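Long-range contacts in uncharacterized protein (PDB 4FTD), which is of unknown function but joins a six-bladed beta-propeller to an immunoglobulin-like domain, and may take part in carbohydrate metabolism: residues S208-Y218 against V229-N237; I253-I261 against L272-K280. One frame throughout, in Å; residues are numbered along the deposited sequence.

Contact 1: residues S208-Y218 against V229-N237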
ATOM      1  N   SER A 208     -22.521 -19.405   4.794  1.00 35.38           N
ATOM      2  CA  SER A 208     -23.595 -19.975   5.571  1.00 34.27           C
ATOM      3  C   SER A 208     -24.853 -19.144   5.321  1.00 40.91           C
ATOM      4  O   SER A 208     -24.932 -18.003   5.784  1.00 40.16           O
ATOM      5  CB  SER A 208     -23.261 -19.920   7.094  1.00 41.70           C
ATOM      6  OG  SER A 208     -24.374 -20.309   7.905  1.00 38.99           O
ATOM      7  N   GLY A 209     -25.852 -19.722   4.667  1.00 40.67           N
ATOM      8  CA  GLY A 209     -27.100 -19.019   4.349  1.00 44.09           C
ATOM      9  C   GLY A 209     -28.195 -19.000   5.415  1.00 44.76           C
ATOM     10  O   GLY A 209     -29.246 -18.451   5.178  1.00 55.55           O
ATOM     11  N   GLY A 210     -27.970 -19.594   6.582  1.00 46.06           N
ATOM     12  CA  GLY A 210     -28.977 -19.559   7.653  1.00 45.76           C
ATOM     13  C   GLY A 210     -28.354 -20.191   8.861  1.00 53.95           C
ATOM     14  O   GLY A 210     -27.223 -20.657   8.790  1.00 50.73           O
ATOM     15  N   LYS A 211     -29.119 -20.278   9.936  1.00 50.98           N
ATOM     16  CA  LYS A 211     -28.655 -20.793  11.224  1.00 48.90           C
ATOM     17  C   LYS A 211     -28.140 -22.212  11.173  1.00 55.40           C
ATOM     18  O   LYS A 211     -27.290 -22.598  11.978  1.00 57.70           O
ATOM     19  CB  LYS A 211     -29.798 -20.770  12.282  1.00 55.40           C
ATOM     20  CG  LYS A 211     -30.465 -19.403  12.540  1.00 62.50           C
ATOM     21  CD  LYS A 211     -29.459 -18.319  12.914  1.00 65.62           C
ATOM     22  CE  LYS A 211     -30.146 -17.120  13.550  1.00 65.17           C
ATOM     23  NZ  LYS A 211     -29.135 -16.277  14.229  1.00 66.34           N
ATOM     24  N   VAL A 212     -28.730 -22.994  10.277  1.00 47.50           N
ATOM     25  CA  VAL A 212     -28.467 -24.407  10.145  1.00 52.80           C
ATOM     26  C   VAL A 212     -27.401 -24.710   9.058  1.00 45.30           C
ATOM     27  O   VAL A 212     -26.809 -25.814   9.028  1.00 49.37           O
ATOM     28  CB  VAL A 212     -29.835 -25.110   9.882  1.00 62.33           C
ATOM     29  CG1 VAL A 212     -30.517 -24.528   8.630  1.00 73.73           C
ATOM     30  CG2 VAL A 212     -29.637 -26.595   9.807  1.00 58.11           C
ATOM     31  N   SER A 213     -27.048 -23.711   8.241  1.00 42.68           N
ATOM     32  CA  SER A 213     -26.067 -23.917   7.161  1.00 44.81           C
ATOM     33  C   SER A 213     -24.618 -23.953   7.736  1.00 41.36           C
ATOM     34  O   SER A 213     -24.213 -22.986   8.367  1.00 43.23           O
ATOM     35  CB  SER A 213     -26.223 -22.773   6.175  1.00 43.55           C
ATOM     36  OG  SER A 213     -25.328 -22.913   5.106  1.00 39.63           O
ATOM     37  N   PRO A 214     -23.844 -25.030   7.478  1.00 46.74           N
ATOM     38  CA  PRO A 214     -22.480 -25.083   8.014  1.00 42.63           C
ATOM     39  C   PRO A 214     -21.618 -23.868   7.622  1.00 38.10           C
ATOM     40  O   PRO A 214     -21.590 -23.458   6.459  1.00 40.50           O
ATOM     41  CB  PRO A 214     -21.907 -26.362   7.418  1.00 48.31           C
ATOM     42  CG  PRO A 214     -23.108 -27.231   7.135  1.00 52.63           C
ATOM     43  CD  PRO A 214     -24.161 -26.251   6.699  1.00 45.76           C
ATOM     44  N   PHE A 215     -20.994 -23.269   8.625  1.00 37.23           N
ATOM     45  CA  PHE A 215     -20.065 -22.194   8.442  1.00 37.04           C
ATOM     46  C   PHE A 215     -18.666 -22.714   8.726  1.00 39.18           C
ATOM     47  O   PHE A 215     -18.251 -22.767   9.851  1.00 41.57           O
ATOM     48  CB  PHE A 215     -20.476 -20.995   9.300  1.00 33.92           C
ATOM     49  CG  PHE A 215     -19.697 -19.722   9.017  1.00 34.68           C
ATOM     50  CD1 PHE A 215     -19.393 -19.313   7.716  1.00 36.28           C
ATOM     51  CD2 PHE A 215     -19.435 -18.824  10.067  1.00 42.59           C
ATOM     52  CE1 PHE A 215     -18.713 -18.134   7.462  1.00 38.73           C
ATOM     53  CE2 PHE A 215     -18.769 -17.625   9.812  1.00 43.39           C
ATOM     54  CZ  PHE A 215     -18.427 -17.272   8.518  1.00 40.31           C
ATOM     55  N   LYS A 216     -17.987 -23.123   7.658  1.00 38.06           N
ATOM     56  CA  LYS A 216     -16.768 -23.892   7.751  1.00 39.13           C
ATOM     57  C   LYS A 216     -15.590 -23.077   7.324  1.00 37.12           C
ATOM     58  O   LYS A 216     -15.741 -22.178   6.482  1.00 34.86           O
ATOM     59  CB  LYS A 216     -16.918 -25.166   6.918  1.00 37.86           C
ATOM     60  CG  LYS A 216     -18.076 -26.044   7.391  1.00 41.43           C
ATOM     61  CD  LYS A 216     -18.272 -27.285   6.546  1.00 38.89           C
ATOM     62  CE  LYS A 216     -17.203 -28.294   6.851  1.00 41.48           C
ATOM     63  NZ  LYS A 216     -17.344 -29.435   5.933  1.00 38.20           N
ATOM     64  N   ILE A 217     -14.456 -23.338   7.964  1.00 36.38           N
ATOM     65  CA  ILE A 217     -13.166 -22.733   7.654  1.00 36.05           C
ATOM     66  C   ILE A 217     -12.193 -23.887   7.414  1.00 32.58           C
ATOM     67  O   ILE A 217     -12.115 -24.847   8.209  1.00 39.41           O
ATOM     68  CB  ILE A 217     -12.628 -21.830   8.763  1.00 36.26           C
ATOM     69  CG1 ILE A 217     -13.706 -20.788   9.173  1.00 33.89           C
ATOM     70  CG2 ILE A 217     -11.334 -21.151   8.368  1.00 32.87           C
ATOM     71  CD1 ILE A 217     -13.325 -19.926  10.361  1.00 36.38           C
ATOM     72  N   TYR A 218     -11.507 -23.768   6.296  1.00 35.19           N
ATOM     73  CA  TYR A 218     -10.555 -24.727   5.831  1.00 32.91           C
ATOM     74  C   TYR A 218      -9.147 -24.121   5.746  1.00 35.07           C
ATOM     75  O   TYR A 218      -8.988 -22.916   5.479  1.00 37.66           O
ATOM     76  CB  TYR A 218     -10.957 -25.168   4.442  1.00 35.12           C
ATOM     77  CG  TYR A 218     -12.339 -25.807   4.359  1.00 32.58           C
ATOM     78  CD1 TYR A 218     -13.468 -25.030   4.151  1.00 34.85           C
ATOM     79  CD2 TYR A 218     -12.496 -27.200   4.486  1.00 38.19           C
ATOM     80  CE1 TYR A 218     -14.735 -25.606   4.008  1.00 37.85           C
ATOM     81  CE2 TYR A 218     -13.754 -27.791   4.367  1.00 40.56           C
ATOM     82  CZ  TYR A 218     -14.871 -26.989   4.139  1.00 38.50           C
ATOM     83  OH  TYR A 218     -16.089 -27.553   3.968  1.00 39.00           O
ATOM     84  N   VAL A 229     -10.264 -29.228   7.815  1.00 41.41           N
ATOM     85  CA  VAL A 229     -11.372 -28.453   8.351  1.00 43.91           C
ATOM     86  C   VAL A 229     -10.886 -27.989   9.732  1.00 36.89           C
ATOM     87  O   VAL A 229     -10.576 -28.820  10.571  1.00 37.04           O
ATOM     88  CB  VAL A 229     -12.652 -29.272   8.510  1.00 42.67           C
ATOM     89  CG1 VAL A 229     -13.792 -28.316   8.801  1.00 40.17           C
ATOM     90  CG2 VAL A 229     -12.887 -30.159   7.274  1.00 39.08           C
ATOM     91  N   ILE A 230     -10.807 -26.680   9.931  1.00 39.29           N
ATOM     92  CA  ILE A 230     -10.419 -26.094  11.229  1.00 40.26           C
ATOM     93  C   ILE A 230     -11.589 -25.470  11.986  1.00 42.36           C
ATOM     94  O   ILE A 230     -11.454 -25.176  13.155  1.00 39.56           O
ATOM     95  CB  ILE A 230      -9.191 -25.123  11.119  1.00 40.10           C
ATOM     96  CG1 ILE A 230      -9.476 -23.878  10.281  1.00 39.68           C
ATOM     97  CG2 ILE A 230      -8.000 -25.897  10.576  1.00 36.84           C
ATOM     98  CD1 ILE A 230      -8.404 -22.791  10.379  1.00 41.71           C
ATOM     99  N   ALA A 231     -12.738 -25.293  11.337  1.00 43.75           N
ATOM    100  CA  ALA A 231     -13.960 -24.842  12.024  1.00 43.15           C
ATOM    101  C   ALA A 231     -15.160 -25.317  11.286  1.00 40.32           C
ATOM    102  O   ALA A 231     -15.153 -25.420  10.036  1.00 36.70           O
ATOM    103  CB  ALA A 231     -14.013 -23.328  12.131  1.00 40.00           C
ATOM    104  N   ASN A 232     -16.196 -25.595  12.051  1.00 35.98           N
ATOM    105  CA  ASN A 232     -17.513 -25.951  11.569  1.00 38.11           C
ATOM    106  C   ASN A 232     -18.511 -25.329  12.560  1.00 43.77           C
ATOM    107  O   ASN A 232     -18.972 -25.962  13.488  1.00 45.56           O
ATOM    108  CB  ASN A 232     -17.620 -27.479  11.373  1.00 43.13           C
ATOM    109  CG  ASN A 232     -18.865 -27.875  10.616  1.00 47.21           C
ATOM    110  OD1 ASN A 232     -19.777 -27.097  10.505  1.00 40.65           O
ATOM    111  ND2 ASN A 232     -18.917 -29.095  10.154  1.00 42.33           N
ATOM    112  N   ILE A 233     -18.776 -24.046  12.347  1.00 38.89           N
ATOM    113  CA  ILE A 233     -19.470 -23.182  13.287  1.00 47.17           C
ATOM    114  C   ILE A 233     -20.957 -23.311  13.058  1.00 44.78           C
ATOM    115  O   ILE A 233     -21.462 -23.194  11.920  1.00 45.26           O
ATOM    116  CB  ILE A 233     -18.999 -21.719  13.129  1.00 43.09           C
ATOM    117  CG1 ILE A 233     -17.497 -21.610  13.448  1.00 45.46           C
ATOM    118  CG2 ILE A 233     -19.860 -20.769  13.949  1.00 42.99           C
ATOM    119  CD1 ILE A 233     -16.857 -20.329  12.951  1.00 41.17           C
ATOM    120  N   ASN A 234     -21.634 -23.683  14.139  1.00 45.87           N
ATOM    121  CA  ASN A 234     -23.085 -23.757  14.191  1.00 47.59           C
ATOM    122  C   ASN A 234     -23.553 -22.367  14.588  1.00 46.25           C
ATOM    123  O   ASN A 234     -23.529 -22.028  15.763  1.00 45.24           O
ATOM    124  CB  ASN A 234     -23.539 -24.768  15.235  1.00 53.07           C
ATOM    125  CG  ASN A 234     -25.027 -25.009  15.196  1.00 63.22           C
ATOM    126  OD1 ASN A 234     -25.818 -24.143  14.819  1.00 58.64           O
ATOM    127  ND2 ASN A 234     -25.416 -26.217  15.563  1.00 68.70           N
ATOM    128  N   VAL A 235     -24.015 -21.592  13.613  1.00 43.49           N
ATOM    129  CA  VAL A 235     -24.396 -20.198  13.841  1.00 45.04           C
ATOM    130  C   VAL A 235     -25.610 -20.127  14.769  1.00 52.93           C
ATOM    131  O   VAL A 235     -25.733 -19.190  15.565  1.00 46.25           O
ATOM    132  CB  VAL A 235     -24.610 -19.447  12.499  1.00 43.75           C
ATOM    133  CG1 VAL A 235     -25.162 -18.024  12.739  1.00 44.90           C
ATOM    134  CG2 VAL A 235     -23.271 -19.362  11.761  1.00 39.68           C
ATOM    135  N   GLY A 236     -26.469 -21.153  14.686  1.00 46.57           N
ATOM    136  CA  GLY A 236     -27.653 -21.272  15.513  1.00 51.46           C
ATOM    137  C   GLY A 236     -27.335 -21.363  17.008  1.00 50.95           C
ATOM    138  O   GLY A 236     -28.169 -21.069  17.790  1.00 55.30           O
ATOM    139  N   ASN A 237     -26.127 -21.797  17.375  1.00 52.55           N
ATOM    140  CA  ASN A 237     -25.693 -21.887  18.772  1.00 53.64           C
ATOM    141  C   ASN A 237     -24.956 -20.619  19.230  1.00 55.05           C
ATOM    142  O   ASN A 237     -24.347 -20.644  20.272  1.00 60.35           O
ATOM    143  CB  ASN A 237     -24.750 -23.097  18.949  1.00 56.74           C
ATOM    144  CG  ASN A 237     -25.426 -24.449  18.697  1.00 68.74           C
ATOM    145  OD1 ASN A 237     -26.646 -24.566  18.715  1.00 61.67           O
ATOM    146  ND2 ASN A 237     -24.612 -25.487  18.495  1.00 65.96           N
TER
HETATM  147  O   HOH W   1     -24.640 -22.984  11.132  1.00 44.33           O
HETATM  148  O   HOH W   2     -27.973 -17.702  16.432  1.00 56.70           O
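Ile217 O is gripped by two consecutive amides, Ile230 N at 2.8 Å and Ala231 N at 3.2 Å, and this double acceptance identifies a classic beta bulge in the antiparallel hairpin. Beyond it the pairing is regular. Ile233 N reaches Phe215 O over 2.9 Å and is nearly straight, 169° at the hydrogen, whereas the return bond from Phe215 N to Ile233 O is weak. Further along, beyond the Phe215-Ile233 pair, Gly236 N binds Lys211 O at 3.2 Å, in the carbonyl plane and on a lone pair.

Water continues the polar contact there. One molecule accepts from Val235 N and lies close to Lys211 O and Ser213 O; a second links Lys211 NZ to Val235 O.

Apolar packing occupies the face carrying Phe215, Ile217, Ala231 and Ile233. Ile217 CD1 rests 3.9 Å from Ala231 CB, while Ile217 CG2 meets Ile230 CG1 at 3.8 Å. That branch of Ile230 is placed between its own backbone N and carbonyl carbon (chi1 65°), which sets it across Ile217. Phe215 and Ile233 run side by side, and Phe215 CB also touches Val235 CG2.

On the other face Lys216 lies alongside Asn232, its CG 3.7 Å from Asn232 OD1. A bend at chi3 (75°) carries the chain on to NZ, which donates to Tyr218 OH and to Lys186 O, so the ammonium is held by two oxygens. Tyr218 CE2 in turn abuts Val229 CG2 at 3.8 Å.

Strand 228-233 is one of the two outer strands of a four-stranded antiparallel sheet, consistent with one propeller blade. Strand 215-220 separates it from strand 201-207, and Phe215 meets Phe263 of the next sheet edge-to-face.

Contact 2: residues I253-I261 against L272-K280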
ATOM      1  N   ILE A 253      -4.294 -12.628  10.977  1.00 41.85           N
ATOM      2  CA  ILE A 253      -3.540 -13.682  11.600  1.00 40.70           C
ATOM      3  C   ILE A 253      -2.076 -13.269  11.502  1.00 44.59           C
ATOM      4  O   ILE A 253      -1.567 -13.035  10.410  1.00 42.80           O
ATOM      5  CB  ILE A 253      -3.810 -15.029  10.952  1.00 43.02           C
ATOM      6  CG1 ILE A 253      -5.297 -15.376  10.989  1.00 40.31           C
ATOM      7  CG2 ILE A 253      -2.933 -16.098  11.566  1.00 35.91           C
ATOM      8  CD1 ILE A 253      -5.664 -16.578  10.111  1.00 40.46           C
ATOM      9  N   ASP A 254      -1.423 -13.197  12.648  1.00 42.68           N
ATOM     10  CA  ASP A 254      -0.039 -12.715  12.757  1.00 48.26           C
ATOM     11  C   ASP A 254       0.971 -13.817  12.428  1.00 54.69           C
ATOM     12  O   ASP A 254       0.590 -14.928  12.055  1.00 49.54           O
ATOM     13  CB  ASP A 254       0.201 -12.048  14.118  1.00 48.80           C
ATOM     14  CG  ASP A 254       0.264 -13.016  15.281  1.00 52.26           C
ATOM     15  OD1 ASP A 254       0.477 -14.243  15.128  1.00 57.75           O
ATOM     16  OD2 ASP A 254       0.086 -12.501  16.397  1.00 57.28           O
ATOM     17  N   GLU A 255       2.258 -13.523  12.579  1.00 51.37           N
ATOM     18  CA  GLU A 255       3.279 -14.457  12.138  1.00 59.68           C
ATOM     19  C   GLU A 255       3.304 -15.713  12.993  1.00 49.74           C
ATOM     20  O   GLU A 255       3.748 -16.750  12.518  1.00 58.42           O
ATOM     21  CB  GLU A 255       4.650 -13.790  12.051  1.00 62.95           C
ATOM     22  CG  GLU A 255       5.254 -13.431  13.389  1.00 81.12           C
ATOM     23  CD  GLU A 255       6.505 -12.590  13.248  1.00108.62           C
ATOM     24  OE1 GLU A 255       7.009 -12.426  12.106  1.00 96.73           O
ATOM     25  OE2 GLU A 255       6.987 -12.101  14.292  1.00101.84           O
ATOM     26  N   ASN A 256       2.804 -15.626  14.228  1.00 52.91           N
ATOM     27  CA  ASN A 256       2.669 -16.794  15.084  1.00 47.01           C
ATOM     28  C   ASN A 256       1.348 -17.540  14.884  1.00 45.66           C
ATOM     29  O   ASN A 256       1.079 -18.462  15.630  1.00 56.90           O
ATOM     30  CB  ASN A 256       2.806 -16.402  16.540  1.00 60.39           C
ATOM     31  CG  ASN A 256       4.047 -15.579  16.785  1.00 68.94           C
ATOM     32  OD1 ASN A 256       5.128 -15.942  16.341  1.00 61.26           O
ATOM     33  ND2 ASN A 256       3.890 -14.447  17.451  1.00 69.29           N
ATOM     34  N   GLY A 257       0.535 -17.152  13.899  1.00 50.26           N
ATOM     35  CA  GLY A 257      -0.753 -17.831  13.661  1.00 46.34           C
ATOM     36  C   GLY A 257      -1.858 -17.455  14.649  1.00 44.86           C
ATOM     37  O   GLY A 257      -2.837 -18.186  14.829  1.00 47.01           O
ATOM     38  N   ASN A 258      -1.720 -16.278  15.246  1.00 42.57           N
ATOM     39  CA  ASN A 258      -2.660 -15.760  16.233  1.00 50.82           C
ATOM     40  C   ASN A 258      -3.392 -14.533  15.750  1.00 46.47           C
ATOM     41  O   ASN A 258      -2.776 -13.615  15.207  1.00 47.28           O
ATOM     42  CB  ASN A 258      -1.919 -15.388  17.504  1.00 46.78           C
ATOM     43  CG  ASN A 258      -1.268 -16.576  18.146  1.00 53.92           C
ATOM     44  OD1 ASN A 258      -1.759 -17.697  18.038  1.00 53.73           O
ATOM     45  ND2 ASN A 258      -0.141 -16.353  18.789  1.00 51.66           N
ATOM     46  N   GLY A 259      -4.691 -14.510  16.026  1.00 42.81           N
ATOM     47  CA  GLY A 259      -5.492 -13.329  15.770  1.00 51.46           C
ATOM     48  C   GLY A 259      -6.981 -13.640  15.739  1.00 50.53           C
ATOM     49  O   GLY A 259      -7.490 -14.464  16.506  1.00 42.30           O
ATOM     50  N   PHE A 260      -7.671 -12.974  14.831  1.00 43.64           N
ATOM     51  CA  PHE A 260      -9.143 -13.039  14.739  1.00 42.78           C
ATOM     52  C   PHE A 260      -9.553 -12.988  13.274  1.00 46.16           C
ATOM     53  O   PHE A 260      -8.936 -12.282  12.487  1.00 43.53           O
ATOM     54  CB  PHE A 260      -9.758 -11.821  15.366  1.00 46.46           C
ATOM     55  CG  PHE A 260      -9.514 -11.708  16.825  1.00 45.35           C
ATOM     56  CD1 PHE A 260     -10.114 -12.601  17.695  1.00 50.10           C
ATOM     57  CD2 PHE A 260      -8.644 -10.735  17.339  1.00 46.83           C
ATOM     58  CE1 PHE A 260      -9.888 -12.514  19.082  1.00 49.47           C
ATOM     59  CE2 PHE A 260      -8.405 -10.649  18.713  1.00 50.94           C
ATOM     60  CZ  PHE A 260      -9.024 -11.540  19.584  1.00 55.26           C
ATOM     61  N   ILE A 261     -10.628 -13.677  12.943  1.00 39.33           N
ATOM     62  CA  ILE A 261     -11.268 -13.520  11.669  1.00 38.37           C
ATOM     63  C   ILE A 261     -12.627 -12.811  11.963  1.00 41.22           C
ATOM     64  O   ILE A 261     -13.432 -13.254  12.802  1.00 39.71           O
ATOM     65  CB  ILE A 261     -11.489 -14.840  10.961  1.00 41.60           C
ATOM     66  CG1 ILE A 261     -10.195 -15.673  10.953  1.00 42.84           C
ATOM     67  CG2 ILE A 261     -12.007 -14.553   9.516  1.00 37.34           C
ATOM     68  CD1 ILE A 261     -10.362 -17.170  10.721  1.00 42.69           C
ATOM     69  N   LEU A 272     -19.201 -11.528  13.568  1.00 39.06           N
ATOM     70  CA  LEU A 272     -18.683 -12.635  14.368  1.00 46.59           C
ATOM     71  C   LEU A 272     -17.182 -12.419  14.392  1.00 43.26           C
ATOM     72  O   LEU A 272     -16.572 -12.323  13.356  1.00 41.83           O
ATOM     73  CB  LEU A 272     -18.981 -13.993  13.721  1.00 43.02           C
ATOM     74  CG  LEU A 272     -20.486 -14.291  13.581  1.00 47.89           C
ATOM     75  CD1 LEU A 272     -20.697 -15.709  13.044  1.00 40.06           C
ATOM     76  CD2 LEU A 272     -21.258 -14.065  14.895  1.00 42.77           C
ATOM     77  N   LYS A 273     -16.617 -12.254  15.582  1.00 42.14           N
ATOM     78  CA  LYS A 273     -15.167 -12.181  15.802  1.00 45.29           C
ATOM     79  C   LYS A 273     -14.701 -13.586  16.227  1.00 47.24           C
ATOM     80  O   LYS A 273     -14.936 -14.006  17.345  1.00 43.47           O
ATOM     81  CB  LYS A 273     -14.816 -11.151  16.894  1.00 53.72           C
ATOM     82  CG  LYS A 273     -13.323 -11.069  17.128  1.00 57.55           C
ATOM     83  CD  LYS A 273     -12.883  -9.872  17.942  1.00 49.10           C
ATOM     84  CE  LYS A 273     -13.107 -10.089  19.424  1.00 60.56           C
ATOM     85  NZ  LYS A 273     -12.126  -9.286  20.181  1.00 73.24           N
ATOM     86  N   VAL A 274     -14.013 -14.279  15.345  1.00 42.01           N
ATOM     87  CA  VAL A 274     -13.631 -15.701  15.539  1.00 45.22           C
ATOM     88  C   VAL A 274     -12.144 -15.801  15.899  1.00 47.60           C
ATOM     89  O   VAL A 274     -11.308 -15.484  15.082  1.00 41.54           O
ATOM     90  CB  VAL A 274     -13.921 -16.486  14.273  1.00 39.62           C
ATOM     91  CG1 VAL A 274     -13.553 -17.970  14.437  1.00 41.81           C
ATOM     92  CG2 VAL A 274     -15.408 -16.363  13.907  1.00 40.27           C
ATOM     93  N   PRO A 275     -11.807 -16.203  17.141  1.00 42.60           N
ATOM     94  CA  PRO A 275     -10.367 -16.247  17.465  1.00 47.33           C
ATOM     95  C   PRO A 275      -9.657 -17.453  16.872  1.00 46.35           C
ATOM     96  O   PRO A 275     -10.245 -18.528  16.772  1.00 47.39           O
ATOM     97  CB  PRO A 275     -10.326 -16.349  19.002  1.00 46.37           C
ATOM     98  CG  PRO A 275     -11.728 -16.042  19.444  1.00 50.67           C
ATOM     99  CD  PRO A 275     -12.631 -16.500  18.323  1.00 45.95           C
ATOM    100  N   ILE A 276      -8.396 -17.248  16.500  1.00 44.57           N
ATOM    101  CA  ILE A 276      -7.562 -18.293  15.933  1.00 45.67           C
ATOM    102  C   ILE A 276      -6.196 -18.195  16.613  1.00 51.47           C
ATOM    103  O   ILE A 276      -5.724 -17.104  16.875  1.00 48.17           O
ATOM    104  CB  ILE A 276      -7.517 -18.217  14.377  1.00 52.11           C
ATOM    105  CG1 ILE A 276      -6.715 -19.390  13.798  1.00 59.70           C
ATOM    106  CG2 ILE A 276      -6.885 -16.959  13.896  1.00 47.99           C
ATOM    107  CD1 ILE A 276      -7.092 -19.753  12.372  1.00 56.82           C
ATOM    108  N   SER A 277      -5.615 -19.344  16.941  1.00 43.59           N
ATOM    109  CA  SER A 277      -4.285 -19.444  17.517  1.00 50.56           C
ATOM    110  C   SER A 277      -3.535 -20.615  16.914  1.00 48.96           C
ATOM    111  O   SER A 277      -4.122 -21.600  16.460  1.00 47.75           O
ATOM    112  CB  SER A 277      -4.332 -19.633  19.048  1.00 49.01           C
ATOM    113  OG  SER A 277      -5.098 -20.781  19.346  1.00 62.87           O
ATOM    114  N   GLY A 278      -2.217 -20.489  16.915  1.00 56.29           N
ATOM    115  CA  GLY A 278      -1.332 -21.503  16.368  1.00 49.60           C
ATOM    116  C   GLY A 278      -1.679 -21.850  14.935  1.00 48.16           C
ATOM    117  O   GLY A 278      -1.544 -22.983  14.551  1.00 46.99           O
ATOM    118  N   HIS A 279      -2.161 -20.884  14.152  1.00 44.67           N
ATOM    119  CA  HIS A 279      -2.495 -21.035  12.745  1.00 51.57           C
ATOM    120  C   HIS A 279      -3.764 -21.841  12.437  1.00 49.30           C
ATOM    121  O   HIS A 279      -4.370 -21.570  11.434  1.00 47.07           O
ATOM    122  CB  HIS A 279      -1.366 -21.647  11.895  1.00 47.95           C
ATOM    123  CG  HIS A 279      -0.044 -20.971  12.037  1.00 47.38           C
ATOM    124  ND1 HIS A 279       0.862 -21.344  13.007  1.00 53.64           N
ATOM    125  CD2 HIS A 279       0.547 -19.992  11.326  1.00 42.69           C
ATOM    126  CE1 HIS A 279       1.948 -20.609  12.883  1.00 44.48           C
ATOM    127  NE2 HIS A 279       1.784 -19.772  11.881  1.00 51.10           N
ATOM    128  N   LYS A 280      -4.093 -22.854  13.237  1.00 47.63           N
ATOM    129  CA  LYS A 280      -5.152 -23.804  12.903  1.00 51.28           C
ATOM    130  C   LYS A 280      -6.202 -23.994  13.946  1.00 45.12           C
ATOM    131  O   LYS A 280      -7.123 -24.756  13.695  1.00 47.99           O
ATOM    132  CB  LYS A 280      -4.525 -25.196  12.753  1.00 56.81           C
ATOM    133  CG  LYS A 280      -3.478 -25.322  11.699  1.00 62.41           C
ATOM    134  CD  LYS A 280      -2.659 -26.566  11.922  1.00 65.27           C
ATOM    135  CE  LYS A 280      -3.401 -27.808  11.547  1.00 71.87           C
ATOM    136  NZ  LYS A 280      -2.488 -28.980  11.744  1.00 71.61           N
TER
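Val274 N donates to Ile261 O over 2.8 Å, nearly straight at 168°, in the antiparallel hairpin formed by the second and third strands of a four-stranded sheet, consistent with a propeller blade. Gly259 and Ile276 form the next hydrogen-bonded pair, with bonds in both directions. Two further donors tie the chain beside the type I turn Asp254-Gly257: His279 N bonds Gly257 O at 2.9 Å, and Gly278 N meets the side-chain oxygen Asn258 OD1 at 3.0 Å.

Lys273, bent at chi3 (79°), lies over one face of the Phe260 ring. Its CD makes a CH-pi contact and its NZ a cation-pi contact, 4.2 Å from the ring centroid, while a salt bridge to Glu325 fixes the ammonium from beyond the hairpin. The His279 ring receives Gly257 CA over one face, 3.5 Å from its centroid, and also meets the ring of His201. An alanine in place of His279 would remove this ring and is likely to leave Gly257 CA and the His201 ring without their partner.

At chi1 -176° Ile276 CG2 sits between the backbone N and the carbonyl carbon, and from there it meets Ile253 CG1 at 3.7 Å, the two side chains crossing at about a right angle.

From the N terminus, contact 1 comes first, closing the ten-residue connection between its segments by pairing the third and fourth strands of one four-stranded sheet. The chain then enters the following sheet, where contact 2 closes another ten-residue connection between its second and third strands. The two closures are in series, neither nested nor crossed, with centres about 17 Å apart. They nevertheless touch across the interface of adjacent sheets: Ile230 CD1 lies 3.9 Å from Ile276 CD1, and Ile217 CD1 is 4.1 Å from Ile261 CD1. Each contact thus binds strands within its own sheet, and their shared apolar seam joins successive sheets, as between neighbouring blades of a propeller.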